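Local coordinates for epidermin biosynthesis protein EpiD (Staphylococcus aureus, PDB 3QJG) that probably catalyses the FMN-dependent oxidative decarboxylation of the C-terminal cysteine of the precursor peptide of the lantibiotic epidermin, at residues A[13-18]-A[116-121]; A[85-90]-A[127-132]; A[90-95]-A[101-106]. All coordinates share one frame; numbering follows the deposited sequence.

Contact 1: residues A[13-18]-A[116-121]. With FMN (flavin mononucleotide), chain M.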
loop_
_atom_site.group_PDB
_atom_site.type_symbol
_atom_site.label_atom_id
_atom_site.label_comp_id
_atom_site.label_asym_id
_atom_site.label_seq_id
_atom_site.Cartn_x
_atom_site.Cartn_y
_atom_site.Cartn_z
ATOM N N CYS A 13 -3.771 30.592 -0.195
ATOM C CA CYS A 13 -4.958 29.884 0.229
ATOM C C CYS A 13 -5.601 29.128 -0.966
ATOM O O CYS A 13 -5.123 29.214 -2.111
ATOM C CB CYS A 13 -5.910 30.866 0.849
ATOM S SG CYS A 13 -5.355 31.697 2.362
ATOM N N GLY A 14 -6.701 28.438 -0.692
ATOM C CA GLY A 14 -7.431 27.611 -1.665
ATOM C C GLY A 14 -8.304 28.319 -2.701
ATOM O O GLY A 14 -9.562 28.373 -2.611
ATOM N N SER A 15 -7.631 28.817 -3.717
ATOM C CA SER A 15 -8.245 29.632 -4.779
ATOM C C SER A 15 -7.423 29.422 -6.025
ATOM O O SER A 15 -6.208 29.190 -5.935
ATOM C CB SER A 15 -8.185 31.130 -4.362
ATOM O OG SER A 15 -8.636 32.026 -5.359
ATOM N N VAL A 16 -8.043 29.585 -7.191
ATOM C CA VAL A 16 -7.330 29.389 -8.428
ATOM C C VAL A 16 -6.278 30.493 -8.657
ATOM O O VAL A 16 -5.298 30.255 -9.322
ATOM C CB VAL A 16 -8.259 29.244 -9.670
ATOM C CG1 VAL A 16 -7.403 29.230 -10.964
ATOM C CG2 VAL A 16 -9.042 27.961 -9.575
ATOM N N ASN A 17 -6.496 31.680 -8.101
ATOM C CA ASN A 17 -5.509 32.754 -8.185
ATOM C C ASN A 17 -4.138 32.436 -7.560
ATOM O O ASN A 17 -3.128 33.002 -7.996
ATOM C CB ASN A 17 -6.061 34.121 -7.760
ATOM C CG ASN A 17 -6.771 34.888 -8.939
ATOM O OD1 ASN A 17 -6.558 34.585 -10.123
ATOM N ND2 ASN A 17 -7.606 35.865 -8.601
ATOM N N SER A 18 -4.067 31.443 -6.674
ATOM C CA SER A 18 -2.755 30.915 -6.215
ATOM C C SER A 18 -1.846 30.428 -7.312
ATOM O O SER A 18 -0.653 30.357 -7.147
ATOM C CB SER A 18 -2.964 29.809 -5.199
ATOM O OG SER A 18 -3.373 30.388 -3.969
ATOM N N PHE A 116 -4.822 40.188 1.252
ATOM C CA PHE A 116 -5.313 40.498 -0.080
ATOM C C PHE A 116 -6.470 39.574 -0.417
ATOM O O PHE A 116 -6.274 38.492 -0.951
ATOM C CB PHE A 116 -4.193 40.326 -1.077
ATOM C CG PHE A 116 -3.053 41.243 -0.846
ATOM C CD1 PHE A 116 -2.992 42.478 -1.478
ATOM C CD2 PHE A 116 -2.028 40.893 0.021
ATOM C CE1 PHE A 116 -1.914 43.325 -1.257
ATOM C CE2 PHE A 116 -0.898 41.732 0.210
ATOM C CZ PHE A 116 -0.853 42.945 -0.410
ATOM N N PRO A 117 -7.697 39.974 -0.047
ATOM C CA PRO A 117 -8.864 39.153 -0.209
ATOM C C PRO A 117 -9.168 38.771 -1.653
ATOM O O PRO A 117 -8.916 39.556 -2.612
ATOM C CB PRO A 117 -10.007 40.030 0.307
ATOM C CG PRO A 117 -9.422 41.220 0.967
ATOM C CD PRO A 117 -7.968 41.284 0.592
ATOM N N ASN A 118 -9.745 37.578 -1.814
ATOM C CA ASN A 118 -9.950 36.998 -3.136
ATOM C C ASN A 118 -11.085 36.002 -3.083
ATOM O O ASN A 118 -10.950 34.928 -2.514
ATOM C CB ASN A 118 -8.654 36.347 -3.603
ATOM C CG ASN A 118 -8.651 36.048 -5.113
ATOM O OD1 ASN A 118 -8.023 36.773 -5.889
ATOM N ND2 ASN A 118 -9.342 34.957 -5.525
ATOM N N MET A 119 -12.252 36.377 -3.592
ATOM C CA MET A 119 -13.401 35.535 -3.383
ATOM C C MET A 119 -14.606 36.052 -4.119
ATOM O O MET A 119 -14.670 37.227 -4.466
ATOM C CB MET A 119 -13.686 35.470 -1.898
ATOM C CG MET A 119 -14.111 36.825 -1.306
ATOM S SD MET A 119 -14.295 36.797 0.485
ATOM C CE MET A 119 -12.610 36.843 0.962
ATOM N N ASN A 120 -15.559 35.171 -4.385
ATOM C CA ASN A 120 -16.825 35.586 -4.978
ATOM C C ASN A 120 -17.433 36.718 -4.178
ATOM O O ASN A 120 -17.367 36.721 -2.957
ATOM C CB ASN A 120 -17.813 34.425 -5.003
ATOM C CG ASN A 120 -19.040 34.749 -5.767
ATOM O OD1 ASN A 120 -20.057 35.116 -5.182
ATOM N ND2 ASN A 120 -18.962 34.651 -7.090
ATOM N N LEU A 121 -18.008 37.690 -4.862
ATOM C CA LEU A 121 -18.702 38.789 -4.180
ATOM C C LEU A 121 -19.691 38.355 -3.073
ATOM O O LEU A 121 -19.828 39.048 -2.070
ATOM C CB LEU A 121 -19.474 39.604 -5.200
ATOM C CG LEU A 121 -20.107 40.885 -4.696
ATOM C CD1 LEU A 121 -19.042 41.731 -4.054
ATOM C CD2 LEU A 121 -20.736 41.586 -5.894
HETATM N N1 FMN M . -12.599 30.353 -1.747
HETATM C C2 FMN M . -12.312 31.687 -1.612
HETATM O O2 FMN M . -12.554 32.250 -0.551
HETATM N N3 FMN M . -11.802 32.393 -2.653
HETATM C C4 FMN M . -11.557 31.796 -3.852
HETATM O O4 FMN M . -11.117 32.510 -4.722
HETATM C C4A FMN M . -11.844 30.446 -4.036
HETATM N N5 FMN M . -11.605 29.793 -5.228
HETATM C C5A FMN M . -11.844 28.460 -5.328
HETATM C C6 FMN M . -11.651 27.819 -6.544
HETATM C C7 FMN M . -11.896 26.465 -6.650
HETATM C C7M FMN M . -11.668 25.715 -7.930
HETATM C C8 FMN M . -12.366 25.762 -5.534
HETATM C C8M FMN M . -12.709 24.293 -5.597
HETATM C C9 FMN M . -12.610 26.408 -4.340
HETATM C C9A FMN M . -12.350 27.766 -4.223
HETATM N N10 FMN M . -12.620 28.415 -3.019
HETATM C C10 FMN M . -12.356 29.739 -2.941
HETATM C "C1'" FMN M . -13.161 27.733 -1.790
HETATM C "C2'" FMN M . -12.050 27.496 -0.771
HETATM O "O2'" FMN M . -10.934 26.835 -1.398
HETATM C "C3'" FMN M . -12.668 26.755 0.357
HETATM O "O3'" FMN M . -13.661 27.558 1.039
HETATM C "C4'" FMN M . -11.607 26.269 1.345
HETATM O "O4'" FMN M . -12.221 25.685 2.483
HETATM C "C5'" FMN M . -10.764 27.372 1.894
HETATM O "O5'" FMN M . -9.709 26.738 2.595
HETATM P P FMN M . -8.385 27.546 3.019
HETATM O O1P FMN M . -7.774 26.795 4.161
HETATM O O2P FMN M . -8.780 28.932 3.417
HETATM O O3P FMN M . -7.277 27.564 2.052
#
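N17 and N118 meet amide to amide, and theirs is the one hydrogen bond made directly between 13-18 and 116-121. ND2 of N17 donates to OD1 of N118 at 2.9 Å, nearly straight (171° at the hydrogen). It reaches OD1 on a lone pair and stays in the plane of its own amide, although the two amide planes stand 76° apart. OD1 is gripped a second time by the backbone N of A165, which should fix the rotation of the N118 amide.

The remaining polar contacts run through the flavin. With OD1 spoken for, ND2 of N118 points to the ring and donates to O4 of FMN at 3.1 Å. From the other segment the hydroxyl of S15, set anti to its own backbone N (chi1 175°), donates to the same O4, with OG 2.6 Å away. OG of S15 and ND2 of N118 are themselves 3.0 Å apart, but the angle is poor, as suits two donors converging on one acceptor. The backbone takes part too: N3 of FMN donates to O of N118 at 2.7 Å, and N of G14 donates to phosphate oxygen O3P at 2.9 Å.

Apolar contact is slight. CG2 of V16 rests 3.8 Å from the flavin methyl C7M, while F55 of a neighbouring subunit packs on V16.

From P117 the chain matches the PxMNxxMW signature of flavin-containing cysteine decarboxylases; N118 fills its variable second position, and the signature's asparagine is N120. Two donors on O4 and an acceptor for N3 read the pyrimidine edge of the flavin, and would probably draw electron density toward O4.

Contact 2: residues A[85-90]-A[127-132]. With FMN (flavin mononucleotide), chain M.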
loop_
_atom_site.group_PDB
_atom_site.type_symbol
_atom_site.label_atom_id
_atom_site.label_comp_id
_atom_site.label_asym_id
_atom_site.label_seq_id
_atom_site.Cartn_x
_atom_site.Cartn_y
_atom_site.Cartn_z
ATOM N N ALA A 85 -6.265 35.504 -0.407
ATOM C CA ALA A 85 -6.824 35.261 0.868
ATOM C C ALA A 85 -8.252 34.891 0.629
ATOM O O ALA A 85 -8.991 35.728 0.110
ATOM C CB ALA A 85 -6.776 36.538 1.779
ATOM N N THR A 86 -8.598 33.650 1.021
ATOM C CA THR A 86 -9.937 33.148 1.024
ATOM C C THR A 86 -10.727 33.713 2.146
ATOM O O THR A 86 -10.167 34.105 3.206
ATOM C CB THR A 86 -9.982 31.617 1.219
ATOM O OG1 THR A 86 -9.246 31.240 2.397
ATOM C CG2 THR A 86 -9.414 30.904 -0.002
ATOM N N SER A 87 -12.041 33.707 1.940
ATOM C CA SER A 87 -12.943 34.014 3.003
ATOM C C SER A 87 -12.747 33.148 4.271
ATOM O O SER A 87 -12.791 33.687 5.399
ATOM C CB SER A 87 -14.360 33.851 2.496
ATOM O OG SER A 87 -15.224 34.461 3.392
ATOM N N ASN A 88 -12.520 31.826 4.114
ATOM C CA ASN A 88 -12.298 30.953 5.264
ATOM C C ASN A 88 -11.147 31.363 6.091
ATOM O O ASN A 88 -11.279 31.381 7.319
ATOM C CB ASN A 88 -12.095 29.486 4.793
ATOM C CG ASN A 88 -11.576 28.575 5.848
ATOM O OD1 ASN A 88 -12.305 28.193 6.722
ATOM N ND2 ASN A 88 -10.279 28.093 5.694
ATOM N N THR A 89 -9.956 31.542 5.448
ATOM C CA THR A 89 -8.815 31.971 6.168
ATOM C C THR A 89 -9.041 33.342 6.880
ATOM O O THR A 89 -8.721 33.474 8.057
ATOM C CB THR A 89 -7.575 31.948 5.283
ATOM O OG1 THR A 89 -7.202 30.583 5.016
ATOM C CG2 THR A 89 -6.415 32.695 5.911
ATOM N N ILE A 90 -9.677 34.314 6.237
ATOM C CA ILE A 90 -9.898 35.635 6.870
ATOM C C ILE A 90 -10.752 35.460 8.167
ATOM O O ILE A 90 -10.437 36.009 9.261
ATOM C CB ILE A 90 -10.516 36.626 5.827
ATOM C CG1 ILE A 90 -9.437 37.109 4.871
ATOM C CG2 ILE A 90 -11.284 37.837 6.463
ATOM C CD1 ILE A 90 -9.959 37.726 3.591
ATOM N N PRO A 127 -22.247 39.243 5.677
ATOM C CA PRO A 127 -21.995 40.137 6.828
ATOM C C PRO A 127 -21.019 39.612 7.854
ATOM O O PRO A 127 -20.459 40.409 8.611
ATOM C CB PRO A 127 -23.347 40.303 7.512
ATOM C CG PRO A 127 -24.343 39.501 6.740
ATOM C CD PRO A 127 -23.620 38.718 5.644
ATOM N N VAL A 128 -20.846 38.293 7.899
ATOM C CA VAL A 128 -19.918 37.695 8.801
ATOM C C VAL A 128 -18.566 38.088 8.313
ATOM O O VAL A 128 -17.793 38.631 9.089
ATOM C CB VAL A 128 -20.087 36.181 8.864
ATOM C CG1 VAL A 128 -19.044 35.602 9.785
ATOM C CG2 VAL A 128 -21.617 35.893 9.451
ATOM N N THR A 129 -18.300 37.875 7.018
ATOM C CA THR A 129 -16.999 38.242 6.455
ATOM C C THR A 129 -16.765 39.752 6.633
ATOM O O THR A 129 -15.678 40.187 6.989
ATOM C CB THR A 129 -16.871 37.833 4.989
ATOM O OG1 THR A 129 -17.164 36.448 4.869
ATOM C CG2 THR A 129 -15.433 38.084 4.465
ATOM N N GLN A 130 -17.810 40.554 6.442
ATOM C CA GLN A 130 -17.643 42.005 6.609
ATOM C C GLN A 130 -17.369 42.381 8.050
ATOM O O GLN A 130 -16.727 43.357 8.293
ATOM C CB GLN A 130 -18.894 42.789 6.141
ATOM C CG GLN A 130 -19.072 42.915 4.641
ATOM C CD GLN A 130 -20.492 43.338 4.291
ATOM O OE1 GLN A 130 -21.410 43.246 5.124
ATOM N NE2 GLN A 130 -20.684 43.814 3.070
ATOM N N ASN A 131 -17.933 41.675 9.016
ATOM C CA ASN A 131 -17.677 41.998 10.429
ATOM C C ASN A 131 -16.203 41.670 10.827
ATOM O O ASN A 131 -15.565 42.368 11.620
ATOM C CB ASN A 131 -18.534 41.143 11.299
ATOM C CG ASN A 131 -19.980 41.481 11.196
ATOM O OD1 ASN A 131 -20.355 42.508 10.643
ATOM N ND2 ASN A 131 -20.812 40.631 11.731
ATOM N N ASN A 132 -15.738 40.545 10.304
ATOM C CA ASN A 132 -14.394 40.052 10.561
ATOM C C ASN A 132 -13.321 40.895 9.948
ATOM O O ASN A 132 -12.276 41.096 10.555
ATOM C CB ASN A 132 -14.299 38.580 10.132
ATOM C CG ASN A 132 -14.921 37.639 11.143
ATOM O OD1 ASN A 132 -15.133 38.027 12.275
ATOM N ND2 ASN A 132 -15.199 36.384 10.746
HETATM N N1 FMN M . -12.599 30.353 -1.747
HETATM C C2 FMN M . -12.312 31.687 -1.612
HETATM O O2 FMN M . -12.554 32.250 -0.551
HETATM N N3 FMN M . -11.802 32.393 -2.653
HETATM C C4 FMN M . -11.557 31.796 -3.852
HETATM O O4 FMN M . -11.117 32.510 -4.722
HETATM C C4A FMN M . -11.844 30.446 -4.036
HETATM N N5 FMN M . -11.605 29.793 -5.228
HETATM C C5A FMN M . -11.844 28.460 -5.328
HETATM C C6 FMN M . -11.651 27.819 -6.544
HETATM C C7 FMN M . -11.896 26.465 -6.650
HETATM C C7M FMN M . -11.668 25.715 -7.930
HETATM C C8 FMN M . -12.366 25.762 -5.534
HETATM C C8M FMN M . -12.709 24.293 -5.597
HETATM C C9 FMN M . -12.610 26.408 -4.340
HETATM C C9A FMN M . -12.350 27.766 -4.223
HETATM N N10 FMN M . -12.620 28.415 -3.019
HETATM C C10 FMN M . -12.356 29.739 -2.941
HETATM C "C1'" FMN M . -13.161 27.733 -1.790
HETATM C "C2'" FMN M . -12.050 27.496 -0.771
HETATM O "O2'" FMN M . -10.934 26.835 -1.398
HETATM C "C3'" FMN M . -12.668 26.755 0.357
HETATM O "O3'" FMN M . -13.661 27.558 1.039
HETATM C "C4'" FMN M . -11.607 26.269 1.345
HETATM O "O4'" FMN M . -12.221 25.685 2.483
HETATM C "C5'" FMN M . -10.764 27.372 1.894
HETATM O "O5'" FMN M . -9.709 26.738 2.595
HETATM P P FMN M . -8.385 27.546 3.019
HETATM O O1P FMN M . -7.774 26.795 4.161
HETATM O O2P FMN M . -8.780 28.932 3.417
HETATM O O3P FMN M . -7.277 27.564 2.052
#
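S87 and T129 meet hydroxyl to hydroxyl across the gap between helices 87-94 and 127-138, OG of S87 lying 3.1 Å from OG1 of T129. Neither CB aims straight at the opposite helix; the torsions bring the oxygens together. On S87, OG swings anti to the backbone N (chi1 -165°), while on T129 the hydroxyl sits beside the backbone N, leaving CG2 to flank OG of S87 at 3.8 Å. Each hydroxyl has a clear hydrogen bond elsewhere: T129 bonds to O of M123, S87 to NE2 of H107 from a neighbouring subunit, and that imidazole reaches T129 weakly as well.

The other faces of this first helical turn look to FMN. T86 is the N-cap. OG1 of T86, lying between backbone N and carbonyl carbon (chi1 54°), accepts from N of T89 at 3.1 Å. The same OG1 of T86 donates to phosphate oxygen O2P of FMN at 2.6 Å. N88 turns its CB away from helix 127-138 and sends ND2 to the same O2P at 2.9 Å, almost in line (172°), and OG1 of T89 adds a third donor at 2.8 Å. One residue past the cap, N of S87 donates to flavin O2 at 2.9 Å.

Residues 85-89, ATSNT, make up most of the PASANT-like motif of this flavoprotein family. Three side-chain donors on O2P, delivered at the N-terminal end of a helix, should stabilise the phosphate charge, while S87 joins that same turn to helix 127-138 and to the subunit interface.

Contact 3: residues A[90-95]-A[101-106]. With FMN (flavin mononucleotide), chain P.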
loop_
_atom_site.group_PDB
_atom_site.type_symbol
_atom_site.label_atom_id
_atom_site.label_comp_id
_atom_site.label_asym_id
_atom_site.label_seq_id
_atom_site.Cartn_x
_atom_site.Cartn_y
_atom_site.Cartn_z
ATOM N N ILE A 90 -9.677 34.314 6.237
ATOM C CA ILE A 90 -9.898 35.635 6.870
ATOM C C ILE A 90 -10.752 35.460 8.167
ATOM O O ILE A 90 -10.437 36.009 9.261
ATOM C CB ILE A 90 -10.516 36.626 5.827
ATOM C CG1 ILE A 90 -9.437 37.109 4.871
ATOM C CG2 ILE A 90 -11.284 37.837 6.463
ATOM C CD1 ILE A 90 -9.959 37.726 3.591
ATOM N N ASN A 91 -11.788 34.643 8.037
ATOM C CA ASN A 91 -12.740 34.444 9.111
ATOM C C ASN A 91 -12.147 33.548 10.255
ATOM O O ASN A 91 -12.473 33.711 11.458
ATOM C CB ASN A 91 -14.024 33.867 8.567
ATOM C CG ASN A 91 -14.739 34.796 7.659
ATOM O OD1 ASN A 91 -14.805 36.016 7.911
ATOM N ND2 ASN A 91 -15.263 34.262 6.562
ATOM N N LYS A 92 -11.307 32.606 9.885
ATOM C CA LYS A 92 -10.577 31.839 10.887
ATOM C C LYS A 92 -9.608 32.792 11.641
ATOM O O LYS A 92 -9.542 32.767 12.886
ATOM C CB LYS A 92 -9.817 30.662 10.284
ATOM C CG LYS A 92 -10.657 29.458 9.796
ATOM C CD LYS A 92 -10.097 28.161 10.193
ATOM C CE LYS A 92 -10.623 26.897 9.566
ATOM N NZ LYS A 92 -9.457 25.885 9.439
ATOM N N ILE A 93 -8.823 33.580 10.895
ATOM C CA ILE A 93 -7.964 34.565 11.522
ATOM C C ILE A 93 -8.730 35.570 12.400
ATOM O O ILE A 93 -8.310 35.818 13.509
ATOM C CB ILE A 93 -7.091 35.311 10.565
ATOM C CG1 ILE A 93 -6.142 34.335 9.828
ATOM C CG2 ILE A 93 -6.244 36.278 11.345
ATOM C CD1 ILE A 93 -5.537 34.915 8.615
ATOM N N ALA A 94 -9.869 36.095 11.922
ATOM C CA ALA A 94 -10.598 37.058 12.699
ATOM C C ALA A 94 -10.824 36.434 14.061
ATOM O O ALA A 94 -10.767 37.152 15.041
ATOM C CB ALA A 94 -11.934 37.468 12.018
ATOM N N ASN A 95 -11.022 35.103 14.133
ATOM C CA ASN A 95 -11.500 34.409 15.385
ATOM C C ASN A 95 -10.428 33.660 16.144
ATOM O O ASN A 95 -10.694 32.974 17.101
ATOM C CB ASN A 95 -12.602 33.436 15.025
ATOM C CG ASN A 95 -13.891 34.120 14.696
ATOM O OD1 ASN A 95 -14.598 34.573 15.609
ATOM N ND2 ASN A 95 -14.257 34.138 13.399
ATOM N N LEU A 101 -0.470 25.307 9.930
ATOM C CA LEU A 101 0.704 26.081 10.188
ATOM C C LEU A 101 0.551 27.562 9.718
ATOM O O LEU A 101 0.918 28.504 10.407
ATOM C CB LEU A 101 1.923 25.375 9.511
ATOM C CG LEU A 101 3.188 26.148 9.731
ATOM C CD1 LEU A 101 3.386 26.406 11.288
ATOM C CD2 LEU A 101 4.415 25.360 8.975
ATOM N N LEU A 102 -0.003 27.777 8.530
ATOM C CA LEU A 102 -0.220 29.084 8.009
ATOM C C LEU A 102 -1.026 29.955 8.942
ATOM O O LEU A 102 -0.699 31.130 9.169
ATOM C CB LEU A 102 -0.974 28.971 6.669
ATOM C CG LEU A 102 -1.394 30.228 5.919
ATOM C CD1 LEU A 102 -1.598 29.874 4.447
ATOM C CD2 LEU A 102 -2.736 30.836 6.445
ATOM N N LEU A 103 -2.102 29.396 9.466
ATOM C CA LEU A 103 -2.990 30.174 10.297
ATOM C C LEU A 103 -2.383 30.523 11.651
ATOM O O LEU A 103 -2.656 31.604 12.212
ATOM C CB LEU A 103 -4.295 29.444 10.535
ATOM C CG LEU A 103 -5.269 29.178 9.393
ATOM C CD1 LEU A 103 -6.434 28.281 9.871
ATOM C CD2 LEU A 103 -5.794 30.484 8.888
ATOM N N THR A 104 -1.621 29.584 12.195
ATOM C CA THR A 104 -0.870 29.791 13.429
ATOM C C THR A 104 0.233 30.873 13.311
ATOM O O THR A 104 0.449 31.667 14.253
ATOM C CB THR A 104 -0.198 28.456 13.893
ATOM O OG1 THR A 104 -1.217 27.449 14.004
ATOM C CG2 THR A 104 0.563 28.599 15.182
ATOM N N ILE A 105 0.955 30.852 12.203
ATOM C CA ILE A 105 1.848 31.909 11.843
ATOM C C ILE A 105 1.177 33.280 11.836
ATOM O O ILE A 105 1.714 34.190 12.465
ATOM C CB ILE A 105 2.547 31.658 10.517
ATOM C CG1 ILE A 105 3.424 30.419 10.617
ATOM C CG2 ILE A 105 3.501 32.823 10.176
ATOM C CD1 ILE A 105 3.895 29.862 9.232
ATOM N N CYS A 106 -0.034 33.394 11.266
ATOM C CA CYS A 106 -0.708 34.695 11.153
ATOM C C CYS A 106 -1.262 35.177 12.516
ATOM O O CYS A 106 -1.231 36.376 12.864
ATOM C CB CYS A 106 -1.788 34.664 10.037
ATOM S SG CYS A 106 -1.081 34.340 8.371
HETATM N N1 FMN P . 0.479 26.302 19.958
HETATM C C2 FMN P . 0.047 26.836 21.150
HETATM O O2 FMN P . -1.049 27.481 21.274
HETATM N N3 FMN P . 0.833 26.589 22.250
HETATM C C4 FMN P . 2.030 25.909 22.180
HETATM O O4 FMN P . 2.680 25.794 23.222
HETATM C C4A FMN P . 2.454 25.396 20.966
HETATM N N5 FMN P . 3.666 24.715 20.818
HETATM C C5A FMN P . 4.042 24.175 19.591
HETATM C C6 FMN P . 5.238 23.469 19.439
HETATM C C7 FMN P . 5.612 22.922 18.197
HETATM C C7M FMN P . 6.919 22.162 18.027
HETATM C C8 FMN P . 4.764 23.118 17.101
HETATM C C8M FMN P . 5.080 22.557 15.732
HETATM C C9 FMN P . 3.573 23.819 17.253
HETATM C C9A FMN P . 3.215 24.356 18.490
HETATM N N10 FMN P . 2.034 25.072 18.624
HETATM C C10 FMN P . 1.646 25.582 19.855
HETATM C "C1'" FMN P . 1.135 25.294 17.488
HETATM C "C2'" FMN P . -0.084 24.382 17.545
HETATM O "O2'" FMN P . 0.207 23.007 17.584
HETATM C "C3'" FMN P . -0.900 24.644 16.302
HETATM O "O3'" FMN P . -1.482 25.938 16.302
HETATM C "C4'" FMN P . -2.000 23.564 16.149
HETATM O "O4'" FMN P . -2.801 23.887 15.067
HETATM C "C5'" FMN P . -2.853 23.462 17.350
HETATM O "O5'" FMN P . -3.877 22.540 17.095
HETATM P P FMN P . -4.766 21.952 18.295
HETATM O O1P FMN P . -6.064 21.280 17.702
HETATM O O2P FMN P . -5.033 23.078 19.177
HETATM O O3P FMN P . -3.934 21.032 19.128
#
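K92 lies across L103 at about a right angle, its aliphatic chain bent over the leucine so that CD comes within 3.7 Å of CD1. The next residue, I93, takes the other leucine methyl: CD2 of L103 meets CG1 of I93 at 4.0 Å, the two side chains running obliquely to each other. L103 is thus held by both branches, one under the lysine and one against the isoleucine. I93 starts off to one side of helix 101-106, but its extended outer arm (chi2 163°) carries CD1 back to CB of C106, also at 4.0 Å; L103 and C106 lie one turn apart on 101-106. This small apolar patch is the close-fitting part, and I82 of strand 79-85 touches both I93 and C106.

The two helices follow each other in the chain and pack on the same strand, 79-85, which belongs to the parallel core, with Rossmann-like 3-2-1-4-5-6 strand order, of the mixed sheet. The axes of segments 90-94 and 101-106 approach to 10.2 Å and cross at -47°, so side chains rather than backbones fill the space between them.

Away from the patch the fit is looser and the character changes. CD2 of L102 stops 5.4 Å from CD1 of I93. The amine stays beside the leucine, NZ of K92 3.9 Å from CD1 of L103, yet its polar partners lie elsewhere: it makes salt bridges to D99 of its own chain and to D99 of a neighbouring subunit, a link that would favour the charged form of the amine. T104, on a flank of its helix turned from 90-95, serves a different partner. Its OG1 accepts from O3' of an FMN at 2.8 Å and also bonds to O of N100, while most of that cofactor's other polar partners come from a further subunit.

In the fold
From the N terminus, strand 7-12 runs into the loop 13-18, and contact 1 closes the longest circuit, bringing that loop to the end of strand 113-120. Strand 79-85 lies within the circuit and leads into helix 87-94, where contacts 2 and 3 both begin, sharing I90. Contact 3 closes the shortest loop, to helix 101-107, and nests inside the other two. Contact 2 starts within contact 1 but ends beyond it, on helix 127-138, so these two cross. They meet where F116 pairs with A85 and both line one FMN; N132 and N91 join contacts 2 and 3. Contact 3 reaches another FMN through T104, tying the fold to the oligomer.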